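Local coordinates for uncharacterized protein Rv3272 (Mycobacterium tuberculosis, PDB 5YX6) that binds fatty acyl-CoAs of varying chain length, palmitoyl-CoA most tightly, and is probably a family III CoA transferase of fatty acid metabolism, at residues Asp116-Arg119 with Asn124-Tyr127; Ala153-Gly158 with Gln172-Ala177; Leu190-Arg193 with Ala199-Val202; His270-Cys275 with Asp282-Gln287; Tyr276-Pro281 with Glu307-Ser312. All coordinates share one frame; numbering follows the deposited sequence.

Interaction 1. Residues Asp116-Arg119 with Asn124-Tyr127; sequences DDLR and NLIY
Leu118 reaches from helix 115-121 onto Leu125, just before strand 126-131, and Tyr127 within it. Its side chain can be followed outward. CB lies 3.6 Å from Leu125 CD2. CG comes next, 4.1 Å from Tyr127 CE2. At the tip, CD1 lies 3.6 Å from Tyr127 CE2 and 4.2 Å from Leu125 CD2. The methyl meets the tyrosine ring at its edge, near the ring plane, and the two side chains run at about a right angle. Leu125 has CG opposite its backbone N (chi1 -175°), which turns CD2 toward Leu118 CB, the two leucines meeting at a slant. Val99 of the neighbouring strand 98-101 also packs against Leu118, Leu125 and Tyr127.

The polar ends turn to other partners. Tyr127 OH is hydrogen-bonded to Leu113 O, which ties the far end of the ring to the residues just before the helix. The Arg119 chain bends at chi3 (62°) and brings NH1 to 3.2 Å from Leu125 O. NH1 makes its clear hydrogen bond to Ala199 O.

The contact joins a helix to the next strand of the parallel sheet in the Rossmann-fold domain, through the short turn between them. Its chemistry is mainly apolar: two leucines and a ring edge are buried together, so cohesion should come largely from close packing, with the arginine lying along the partly exposed border.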
# COMPACT_ATOMS: atom_id res chain seq x y z
N ASP A 116 -28.10 3.32 -6.85
CA ASP A 116 -29.44 2.93 -7.29
C ASP A 116 -29.94 3.77 -8.47
O ASP A 116 -30.62 3.25 -9.36
CB ASP A 116 -30.43 3.02 -6.14
CG ASP A 116 -30.22 1.93 -5.11
OD1 ASP A 116 -29.64 0.88 -5.47
OD2 ASP A 116 -30.62 2.13 -3.95
N ASP A 117 -29.60 5.05 -8.47
CA ASP A 117 -30.00 5.94 -9.56
C ASP A 117 -29.38 5.48 -10.87
O ASP A 117 -30.07 5.35 -11.88
CB ASP A 117 -29.59 7.39 -9.27
CG ASP A 117 -30.24 7.93 -8.01
OD1 ASP A 117 -31.47 7.74 -7.85
OD2 ASP A 117 -29.53 8.55 -7.18
N LEU A 118 -28.08 5.21 -10.84
CA LEU A 118 -27.34 4.87 -12.04
C LEU A 118 -27.57 3.42 -12.46
O LEU A 118 -27.71 3.13 -13.64
CB LEU A 118 -25.85 5.13 -11.83
CG LEU A 118 -25.45 6.57 -11.47
CD1 LEU A 118 -23.94 6.75 -11.59
CD2 LEU A 118 -26.16 7.60 -12.33
N ARG A 119 -27.62 2.51 -11.49
CA ARG A 119 -27.73 1.09 -11.83
C ARG A 119 -29.10 0.66 -12.32
O ARG A 119 -29.22 -0.34 -13.04
CB ARG A 119 -27.33 0.25 -10.62
CG ARG A 119 -25.84 0.24 -10.37
CD ARG A 119 -25.55 -0.11 -8.94
NE ARG A 119 -26.03 -1.44 -8.59
CZ ARG A 119 -25.39 -2.56 -8.87
NH1 ARG A 119 -24.23 -2.51 -9.53
NH2 ARG A 119 -25.90 -3.73 -8.51
N ASN A 124 -25.30 -3.09 -16.27
CA ASN A 124 -23.93 -3.57 -16.37
C ASN A 124 -22.93 -2.65 -15.66
O ASN A 124 -21.73 -2.88 -15.70
CB ASN A 124 -23.52 -3.75 -17.84
CG ASN A 124 -24.17 -4.95 -18.49
OD1 ASN A 124 -24.49 -5.94 -17.83
ND2 ASN A 124 -24.35 -4.89 -19.80
N LEU A 125 -23.45 -1.61 -15.02
CA LEU A 125 -22.60 -0.60 -14.39
C LEU A 125 -22.02 -1.05 -13.05
O LEU A 125 -22.74 -1.44 -12.13
CB LEU A 125 -23.38 0.70 -14.21
CG LEU A 125 -22.53 1.84 -13.66
CD1 LEU A 125 -21.44 2.19 -14.65
CD2 LEU A 125 -23.40 3.04 -13.38
N ILE A 126 -20.70 -0.97 -12.97
CA ILE A 126 -19.99 -1.19 -11.72
C ILE A 126 -19.82 0.15 -11.02
O ILE A 126 -19.45 1.15 -11.64
CB ILE A 126 -18.64 -1.88 -11.99
CG1 ILE A 126 -18.90 -3.32 -12.43
CG2 ILE A 126 -17.74 -1.84 -10.76
CD1 ILE A 126 -17.84 -3.90 -13.29
N TYR A 127 -20.15 0.18 -9.73
CA TYR A 127 -20.13 1.41 -8.95
C TYR A 127 -19.12 1.31 -7.82
O TYR A 127 -19.25 0.44 -6.97
CB TYR A 127 -21.53 1.69 -8.40
CG TYR A 127 -21.81 3.13 -8.04
CD1 TYR A 127 -21.29 3.71 -6.89
CD2 TYR A 127 -22.62 3.91 -8.85
CE1 TYR A 127 -21.56 5.02 -6.56
CE2 TYR A 127 -22.90 5.23 -8.54
CZ TYR A 127 -22.37 5.78 -7.39
OH TYR A 127 -22.65 7.09 -7.08

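Interaction 2. Residues Ala153-Gly158 with Gln172-Ala177; sequences AGMTTG and QLVDNA
Leu173 and Val174 receive the end of Met155, which comes from the loop after helix 146-152. Gln172 stands first in the second segment, at the N-cap position of helix 173-196. Its OE1 is hydrogen-bonded to Gln217 NE2 of the second subunit.

Leu173 follows. Its CG sits between the backbone N and the carbonyl carbon (chi1 73°), and CD1 points at the methionine. The two side chains meet tip to tip, with Met155 CE 3.7 Å from Leu173 CD1. Leu173 also packs on Leu173 of the second subunit, so it has Met155 and the dimer partner as neighbours. Val174 lies one step on. Its CG2 is 3.8 Å from Met155 SD and 4.0 Å from Met155 CE. Sulfur and methyl thus both touch each of the two residues. Met155 reaches this far because its chain is extended beyond CG (chi2 -178°).

The loop that presents it is built from two turns. Gly154, with positive phi, ends the preceding helix in a Schellman motif, and a type I beta turn runs from Gly154 to Thr157. Gly154 O accepts from both Thr157 N, at 3.1 Å, and Thr157 OG1, at 2.7 Å.

Asp175, the inferred nucleophile of the active site, follows Val174 directly, but its side chain does not face the methionine. Its backbone N is hydrogen-bonded to Asp146 OD2. Asn176 packs on Gly212 of the second subunit. Ala177 N bonds back to Leu173 O at 2.9 Å, continuing the helix.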
# COMPACT_ATOMS: atom_id res chain seq x y z
N ALA A 153 -5.58 5.66 12.67
CA ALA A 153 -5.46 4.20 12.53
C ALA A 153 -4.25 3.60 13.26
O ALA A 153 -4.00 2.39 13.19
CB ALA A 153 -5.40 3.82 11.07
N GLY A 154 -3.45 4.44 13.91
CA GLY A 154 -2.39 3.92 14.75
C GLY A 154 -0.96 3.97 14.23
O GLY A 154 -0.06 3.44 14.87
N MET A 155 -0.74 4.64 13.10
CA MET A 155 0.55 4.55 12.42
C MET A 155 1.69 5.35 13.06
O MET A 155 2.81 5.33 12.55
CB MET A 155 0.39 4.97 10.96
CG MET A 155 -0.35 3.94 10.14
SD MET A 155 -0.50 4.38 8.41
CE MET A 155 -0.90 2.78 7.71
N THR A 156 1.42 6.02 14.18
CA THR A 156 2.46 6.76 14.89
C THR A 156 3.05 5.90 16.00
O THR A 156 4.03 6.30 16.64
CB THR A 156 1.94 8.12 15.50
OG1 THR A 156 1.04 7.87 16.58
CG2 THR A 156 1.25 8.99 14.45
N THR A 157 2.45 4.73 16.24
CA THR A 157 2.83 3.88 17.37
C THR A 157 4.30 3.45 17.35
O THR A 157 4.84 3.06 16.30
CB THR A 157 1.95 2.61 17.42
OG1 THR A 157 0.56 2.98 17.45
CG2 THR A 157 2.26 1.76 18.64
N GLY A 158 4.95 3.52 18.51
CA GLY A 158 6.29 2.98 18.71
C GLY A 158 7.43 3.62 17.95
O GLY A 158 8.42 2.95 17.64
N GLN A 172 2.77 9.87 1.69
CA GLN A 172 1.34 9.62 1.71
C GLN A 172 1.05 8.16 1.44
O GLN A 172 0.54 7.81 0.36
CB GLN A 172 0.60 10.51 0.70
CG GLN A 172 0.57 12.00 1.03
CD GLN A 172 1.94 12.66 0.95
OE1 GLN A 172 2.49 12.83 -0.14
NE2 GLN A 172 2.50 13.00 2.11
N LEU A 173 1.38 7.31 2.40
CA LEU A 173 1.30 5.88 2.18
C LEU A 173 -0.14 5.41 2.14
O LEU A 173 -0.47 4.48 1.41
CB LEU A 173 2.07 5.11 3.26
CG LEU A 173 1.43 5.05 4.65
CD1 LEU A 173 1.80 3.77 5.36
CD2 LEU A 173 1.84 6.26 5.47
N VAL A 174 -1.01 6.05 2.90
CA VAL A 174 -2.39 5.62 2.99
C VAL A 174 -3.16 5.95 1.71
O VAL A 174 -3.95 5.14 1.22
CB VAL A 174 -3.09 6.24 4.21
CG1 VAL A 174 -4.58 5.99 4.17
CG2 VAL A 174 -2.50 5.68 5.48
N ASP A 175 -2.90 7.13 1.15
CA ASP A 175 -3.41 7.52 -0.16
C ASP A 175 -3.00 6.55 -1.26
O ASP A 175 -3.83 6.02 -1.98
CB ASP A 175 -2.93 8.92 -0.54
CG ASP A 175 -3.75 10.02 0.09
OD1 ASP A 175 -4.80 9.71 0.69
OD2 ASP A 175 -3.36 11.20 -0.04
N ASN A 176 -1.70 6.33 -1.39
CA ASN A 176 -1.20 5.55 -2.51
C ASN A 176 -1.58 4.09 -2.37
O ASN A 176 -1.97 3.46 -3.36
CB ASN A 176 0.30 5.74 -2.66
CG ASN A 176 0.67 7.18 -3.06
OD1 ASN A 176 0.07 7.75 -3.99
ND2 ASN A 176 1.63 7.77 -2.37
N ALA A 177 -1.54 3.56 -1.16
CA ALA A 177 -2.02 2.19 -0.93
C ALA A 177 -3.51 2.07 -1.21
O ALA A 177 -3.96 1.08 -1.78
CB ALA A 177 -1.71 1.73 0.49

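Interaction 3. Residues Leu190-Arg193 with Ala199-Val202; sequences LLHR and ADVV
Ala199 and Arg193 meet where helix 173-196 gives way to strand 201-205. Ala199 has the most surface buried by the contact. Its CB lies 4.4 Å from Arg193 CD, so the methyl rests loosely beside the aliphatic part of the arginine. The extended start of the Arg193 chain lays CD there, before the bend at chi3. Its charged end is held by other residues: NH1 is hydrogen-bonded to Asn124 O, and NH2 forms a salt bridge with Asp97. The same side chain lies about 4 Å from a bound benzamidine.

His192 buries as much surface as Arg193. Its CD2 is 4.0 Å from Asp200 OD2, with ring and carboxylate planes 43° apart. His192 NE2 and Asp200 OD2 are 4.6 Å apart, too far for a direct bond. His192 ND1 is hydrogen-bonded with Asn196 ND2. Ser371 OG of the second subunit is hydrogen-bonded with Asp200 OD2, and weakly with His192 NE2. Phe372 of that subunit meets the His192 ring edge to face. Asp200 OD1 accepts from Val201 N at 2.8 Å.

This helix-to-strand connection belongs to the parallel sheet of the Rossmann-fold domain. Strand 201-205 is outermost within this chain, and through Val202 the sheet runs on antiparallel into the second subunit.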
# COMPACT_ATOMS: atom_id res chain seq x y z
N LEU A 190 -14.89 -6.08 -12.50
CA LEU A 190 -14.91 -6.26 -13.94
C LEU A 190 -14.86 -7.74 -14.32
O LEU A 190 -15.48 -8.17 -15.29
CB LEU A 190 -13.75 -5.51 -14.59
CG LEU A 190 -13.90 -3.99 -14.62
CD1 LEU A 190 -12.59 -3.35 -15.07
CD2 LEU A 190 -15.06 -3.56 -15.53
N LEU A 191 -14.10 -8.52 -13.55
CA LEU A 191 -13.97 -9.95 -13.78
C LEU A 191 -15.26 -10.65 -13.37
O LEU A 191 -15.73 -11.55 -14.07
CB LEU A 191 -12.80 -10.50 -12.98
CG LEU A 191 -12.07 -11.78 -13.35
CD1 LEU A 191 -11.84 -11.96 -14.85
CD2 LEU A 191 -10.74 -11.77 -12.60
N HIS A 192 -15.83 -10.21 -12.26
CA HIS A 192 -17.08 -10.76 -11.75
C HIS A 192 -18.14 -10.62 -12.83
O HIS A 192 -18.88 -11.55 -13.13
CB HIS A 192 -17.51 -10.04 -10.47
CG HIS A 192 -18.50 -10.78 -9.63
ND1 HIS A 192 -18.59 -12.16 -9.61
CD2 HIS A 192 -19.45 -10.33 -8.77
CE1 HIS A 192 -19.55 -12.52 -8.77
NE2 HIS A 192 -20.08 -11.43 -8.25
N ARG A 193 -18.21 -9.43 -13.42
CA ARG A 193 -19.17 -9.15 -14.46
C ARG A 193 -18.89 -10.01 -15.69
O ARG A 193 -19.80 -10.64 -16.25
CB ARG A 193 -19.15 -7.66 -14.83
CG ARG A 193 -20.35 -7.23 -15.66
CD ARG A 193 -20.24 -5.78 -16.06
NE ARG A 193 -19.10 -5.55 -16.92
CZ ARG A 193 -18.90 -4.44 -17.62
NH1 ARG A 193 -19.76 -3.44 -17.52
NH2 ARG A 193 -17.82 -4.32 -18.39
N ALA A 199 -22.97 -7.30 -11.86
CA ALA A 199 -22.41 -5.94 -11.82
C ALA A 199 -22.52 -5.38 -10.40
O ALA A 199 -23.60 -5.09 -9.92
CB ALA A 199 -23.12 -5.03 -12.82
N ASP A 200 -21.38 -5.23 -9.73
CA ASP A 200 -21.34 -5.04 -8.29
C ASP A 200 -21.21 -3.60 -7.81
O ASP A 200 -20.92 -2.68 -8.59
CB ASP A 200 -20.17 -5.85 -7.70
CG ASP A 200 -20.52 -6.52 -6.38
OD1 ASP A 200 -21.49 -6.09 -5.72
OD2 ASP A 200 -19.80 -7.46 -5.99
N VAL A 201 -21.46 -3.41 -6.52
CA VAL A 201 -21.07 -2.19 -5.82
C VAL A 201 -19.86 -2.44 -4.93
O VAL A 201 -19.87 -3.31 -4.06
CB VAL A 201 -22.21 -1.62 -4.96
CG1 VAL A 201 -21.72 -0.36 -4.26
CG2 VAL A 201 -23.45 -1.34 -5.82
N VAL A 202 -18.82 -1.64 -5.14
CA VAL A 202 -17.55 -1.83 -4.49
C VAL A 202 -17.25 -0.65 -3.54
O VAL A 202 -17.49 0.51 -3.89
CB VAL A 202 -16.45 -1.99 -5.56
CG1 VAL A 202 -15.10 -1.72 -4.99
CG2 VAL A 202 -16.52 -3.38 -6.16

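Interaction 4. Residues His270-Cys275 with Asp282-Gln287; sequences HWQKLC and DLVEDQ
The Trp271 ring meets Leu283 O at its edge, near the ring plane, with CZ2 3.7 Å from that oxygen. With chi1 at 163° the indole swings out so that its CZ2 corner reaches Leu283. Over one face lies Cys275 SG, 3.4 Å above the plane and offset toward the rim. This sulfur comes from the next turn of the same helix. Arg295 makes a cation-pi contact with the ring.

Cys275 also faces the second segment. Its SG lies 3.6 Å from Leu283 CB, and its CB is 3.6 Å from Val284 CG2. The sulfur touches both the indole face and the leucine. Val284 has the most surface buried by the contact. Its other methyl, CG1, sits 3.9 Å from Gln272 CG, the two side chains crossing at about a right angle. The glutamine contributes only an aliphatic carbon here.

The contact packs helix 268-277 against the short, weakly bonded helix 282-285 that follows it. Apart from the Leu283 carbonyl at the indole edge, the touching groups are mostly methyls, methylenes and a thiol, so burial of apolar surface should account for most of the cohesion.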
# COMPACT_ATOMS: atom_id res chain seq x y z
N HIS A 270 22.87 -17.10 8.23
CA HIS A 270 23.22 -15.70 8.01
C HIS A 270 23.93 -15.08 9.21
O HIS A 270 24.93 -14.37 9.07
CB HIS A 270 21.97 -14.90 7.68
CG HIS A 270 21.34 -15.28 6.38
ND1 HIS A 270 20.11 -14.82 5.99
CD2 HIS A 270 21.79 -16.07 5.38
CE1 HIS A 270 19.81 -15.31 4.80
NE2 HIS A 270 20.82 -16.08 4.41
N TRP A 271 23.39 -15.36 10.40
CA TRP A 271 23.98 -14.90 11.64
C TRP A 271 25.44 -15.36 11.80
O TRP A 271 26.32 -14.55 12.11
CB TRP A 271 23.13 -15.41 12.82
CG TRP A 271 23.84 -15.36 14.13
CD1 TRP A 271 24.25 -16.42 14.88
CD2 TRP A 271 24.20 -14.19 14.87
NE1 TRP A 271 24.86 -15.99 16.03
CE2 TRP A 271 24.84 -14.62 16.05
CE3 TRP A 271 24.05 -12.81 14.64
CZ2 TRP A 271 25.32 -13.73 17.01
CZ3 TRP A 271 24.53 -11.93 15.59
CH2 TRP A 271 25.17 -12.39 16.76
N GLN A 272 25.70 -16.65 11.56
CA GLN A 272 27.05 -17.18 11.69
C GLN A 272 27.95 -16.48 10.69
O GLN A 272 28.99 -15.94 11.03
CB GLN A 272 27.07 -18.70 11.49
CG GLN A 272 26.37 -19.46 12.62
CD GLN A 272 25.97 -20.89 12.26
OE1 GLN A 272 26.40 -21.44 11.24
NE2 GLN A 272 25.11 -21.48 13.09
N LYS A 273 27.47 -16.44 9.45
CA LYS A 273 28.17 -15.76 8.37
C LYS A 273 28.55 -14.33 8.80
O LYS A 273 29.71 -13.91 8.65
CB LYS A 273 27.25 -15.74 7.15
CG LYS A 273 27.83 -16.21 5.84
CD LYS A 273 26.71 -16.14 4.80
CE LYS A 273 27.10 -16.72 3.47
NZ LYS A 273 25.93 -16.72 2.55
N LEU A 274 27.57 -13.60 9.37
CA LEU A 274 27.78 -12.23 9.82
C LEU A 274 28.90 -12.12 10.86
O LEU A 274 29.83 -11.32 10.70
CB LEU A 274 26.48 -11.66 10.39
CG LEU A 274 26.59 -10.25 10.96
CD1 LEU A 274 26.88 -9.28 9.84
CD2 LEU A 274 25.32 -9.85 11.69
N CYS A 275 28.83 -12.93 11.91
CA CYS A 275 29.86 -12.93 12.95
C CYS A 275 31.27 -13.12 12.40
O CYS A 275 32.20 -12.42 12.82
CB CYS A 275 29.57 -14.02 13.98
SG CYS A 275 28.06 -13.75 14.91
N ASP A 282 33.68 -15.15 18.17
CA ASP A 282 33.32 -15.44 19.55
C ASP A 282 31.83 -15.32 19.76
O ASP A 282 31.27 -15.94 20.67
CB ASP A 282 34.07 -14.50 20.51
CG ASP A 282 33.72 -13.03 20.30
OD1 ASP A 282 34.18 -12.44 19.29
OD2 ASP A 282 33.03 -12.46 21.17
N LEU A 283 31.17 -14.50 18.93
CA LEU A 283 29.74 -14.25 19.07
C LEU A 283 28.87 -15.44 18.66
O LEU A 283 27.72 -15.54 19.09
CB LEU A 283 29.33 -13.03 18.25
CG LEU A 283 29.91 -11.70 18.75
CD1 LEU A 283 29.37 -10.55 17.93
CD2 LEU A 283 29.64 -11.50 20.24
N VAL A 284 29.40 -16.33 17.83
CA VAL A 284 28.64 -17.50 17.39
C VAL A 284 28.30 -18.39 18.58
O VAL A 284 27.18 -18.90 18.68
CB VAL A 284 29.40 -18.32 16.31
CG1 VAL A 284 28.56 -19.52 15.88
CG2 VAL A 284 29.73 -17.46 15.11
N GLU A 285 29.28 -18.58 19.48
CA GLU A 285 29.11 -19.49 20.61
C GLU A 285 28.90 -18.80 21.96
O GLU A 285 28.71 -19.48 22.98
CB GLU A 285 30.33 -20.41 20.69
N ASP A 286 28.94 -17.47 21.98
CA ASP A 286 28.56 -16.69 23.16
C ASP A 286 27.14 -17.07 23.63
O ASP A 286 26.19 -16.96 22.87
CB ASP A 286 28.65 -15.19 22.86
CG ASP A 286 28.48 -14.31 24.10
OD1 ASP A 286 27.57 -14.56 24.92
OD2 ASP A 286 29.28 -13.36 24.23
N GLN A 287 27.02 -17.50 24.88
CA GLN A 287 25.74 -18.00 25.40
C GLN A 287 24.63 -16.94 25.39
O GLN A 287 23.45 -17.27 25.49
CB GLN A 287 25.93 -18.52 26.83

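Interaction 5. Residues Tyr276-Pro281 with Glu307-Ser312; sequences YLIGRP and ELALAS
A Schellman motif closes helix 268-277, and the residues leaving it pack on the last turns of helix 299-310. Gly279, with positive phi, is the C-prime residue. Its N bonds to Tyr276 O at 3.2 Å, and Arg280 N bonds to Cys275 O.

Ala309 is the centre of the contact. Its CB meets three groups: Arg280 CG at 3.7 Å, Ile278 O at 3.8 Å and Ile278 CD1 at 3.9 Å. Ile278 has CG1 between the backbone N and the carbonyl carbon (chi1 64°), and CD1 then extends to the alanine methyl. Its other branch, CG2, lies 4.1 Å from Leu310 CD2, the side chains meeting at a slant. Trp318 of helix 315-324 also packs on Ile278.

Arg280 touches the alanine with CG and then bends at chi2 (-71°) and chi3. Its NE forms a salt bridge with Asp282 OD1 and its NH2 another with Glu305 OE1. Two carboxylates thus hold the guanidinium. The Arg280 side chain lies about 3 Å from a bound benzamidine, probably from the crystallisation liquor. Further along, Ser312 OG makes a weak hydrogen bond to Ala309 O.

This is packing of the residues flanking the C-prime glycine of a Schellman motif on a neighbouring helix.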
# COMPACT_ATOMS: atom_id res chain seq x y z
N TYR A 276 31.45 -14.04 11.46
CA TYR A 276 32.79 -14.25 10.91
C TYR A 276 33.21 -13.05 10.08
O TYR A 276 34.37 -12.65 10.10
CB TYR A 276 32.86 -15.54 10.07
CG TYR A 276 32.68 -16.80 10.90
CD1 TYR A 276 33.67 -17.24 11.78
CD2 TYR A 276 31.52 -17.56 10.79
CE1 TYR A 276 33.49 -18.39 12.55
CE2 TYR A 276 31.34 -18.71 11.55
CZ TYR A 276 32.32 -19.12 12.42
OH TYR A 276 32.11 -20.27 13.15
N LEU A 277 32.26 -12.47 9.33
CA LEU A 277 32.59 -11.38 8.41
C LEU A 277 33.00 -10.08 9.11
O LEU A 277 33.80 -9.32 8.58
CB LEU A 277 31.40 -11.09 7.47
CG LEU A 277 31.16 -12.12 6.36
CD1 LEU A 277 29.90 -11.82 5.57
CD2 LEU A 277 32.37 -12.22 5.44
N ILE A 278 32.45 -9.83 10.30
CA ILE A 278 32.80 -8.63 11.07
C ILE A 278 33.96 -8.87 12.02
O ILE A 278 34.27 -8.02 12.86
CB ILE A 278 31.60 -8.12 11.89
CG1 ILE A 278 31.22 -9.16 12.94
CG2 ILE A 278 30.43 -7.79 10.98
CD1 ILE A 278 30.10 -8.75 13.83
N GLY A 279 34.58 -10.04 11.93
CA GLY A 279 35.74 -10.36 12.73
C GLY A 279 35.39 -10.71 14.17
O GLY A 279 36.14 -10.38 15.08
N ARG A 280 34.25 -11.35 14.38
CA ARG A 280 33.84 -11.69 15.74
C ARG A 280 33.31 -13.12 15.89
O ARG A 280 32.14 -13.31 16.23
CB ARG A 280 32.79 -10.68 16.24
CG ARG A 280 33.30 -9.24 16.37
CD ARG A 280 34.30 -9.09 17.55
NE ARG A 280 33.75 -9.68 18.76
CZ ARG A 280 33.02 -9.02 19.65
NH1 ARG A 280 32.76 -7.72 19.48
NH2 ARG A 280 32.55 -9.66 20.72
N PRO A 281 34.17 -14.12 15.64
CA PRO A 281 33.78 -15.54 15.76
C PRO A 281 33.29 -15.92 17.16
O PRO A 281 32.55 -16.91 17.30
CB PRO A 281 35.07 -16.29 15.43
CG PRO A 281 35.96 -15.30 14.77
CD PRO A 281 35.60 -13.97 15.32
N GLU A 307 28.12 -3.03 16.97
CA GLU A 307 28.61 -1.70 16.64
C GLU A 307 30.08 -1.51 17.02
O GLU A 307 30.82 -0.82 16.32
CB GLU A 307 27.71 -0.63 17.28
CG GLU A 307 26.30 -0.61 16.67
CD GLU A 307 25.43 0.57 17.13
OE1 GLU A 307 25.53 0.98 18.31
OE2 GLU A 307 24.64 1.08 16.30
N LEU A 308 30.52 -2.14 18.11
CA LEU A 308 31.96 -2.19 18.41
C LEU A 308 32.73 -2.75 17.23
O LEU A 308 33.75 -2.20 16.82
CB LEU A 308 32.24 -3.02 19.67
CG LEU A 308 31.92 -2.31 21.00
CD1 LEU A 308 32.09 -3.25 22.18
CD2 LEU A 308 32.76 -1.06 21.18
N ALA A 309 32.20 -3.82 16.63
CA ALA A 309 32.87 -4.46 15.49
C ALA A 309 32.71 -3.67 14.20
O ALA A 309 33.66 -3.59 13.41
CB ALA A 309 32.34 -5.87 15.31
N LEU A 310 31.54 -3.08 13.98
CA LEU A 310 31.27 -2.35 12.74
C LEU A 310 32.03 -1.04 12.63
O LEU A 310 32.10 -0.43 11.56
CB LEU A 310 29.77 -2.10 12.58
CG LEU A 310 28.96 -3.38 12.36
CD1 LEU A 310 27.49 -3.12 12.59
CD2 LEU A 310 29.22 -3.92 10.97
N ALA A 311 32.62 -0.61 13.74
CA ALA A 311 33.38 0.63 13.78
C ALA A 311 34.62 0.65 12.87
O ALA A 311 35.13 1.72 12.56
CB ALA A 311 33.79 0.94 15.21
N SER A 312 35.07 -0.52 12.41
CA SER A 312 36.32 -0.60 11.63
C SER A 312 36.21 -0.22 10.16
O SER A 312 37.23 -0.05 9.48
CB SER A 312 36.89 -2.03 11.70
OG SER A 312 36.83 -2.58 13.01

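Interactions 1 and 3 are neighbours, with centres about 10 Å apart. They share the parallel sheet, in which strands 126-131 and 201-205 are adjacent. Two probable hydrogen bonds of 2.7 Å join them, Arg119 NH1 to Ala199 O and Arg193 NH1 to Asn124 O. Asn124 and Arg193 line a pocket for benzamidine, probably from the crystallisation liquor; another benzamidine lies by Arg280 of interaction 5. Interaction 2 holds the inferred nucleophile, Asp175, and shares helix 173-196 with interaction 3, their centres about 28 Å apart. Both touch the second subunit. Interactions 4 and 5 share helix 268-277. Their centres lie about 62 and 64 Å from that of interaction 1, and about 36 Å from interaction 2.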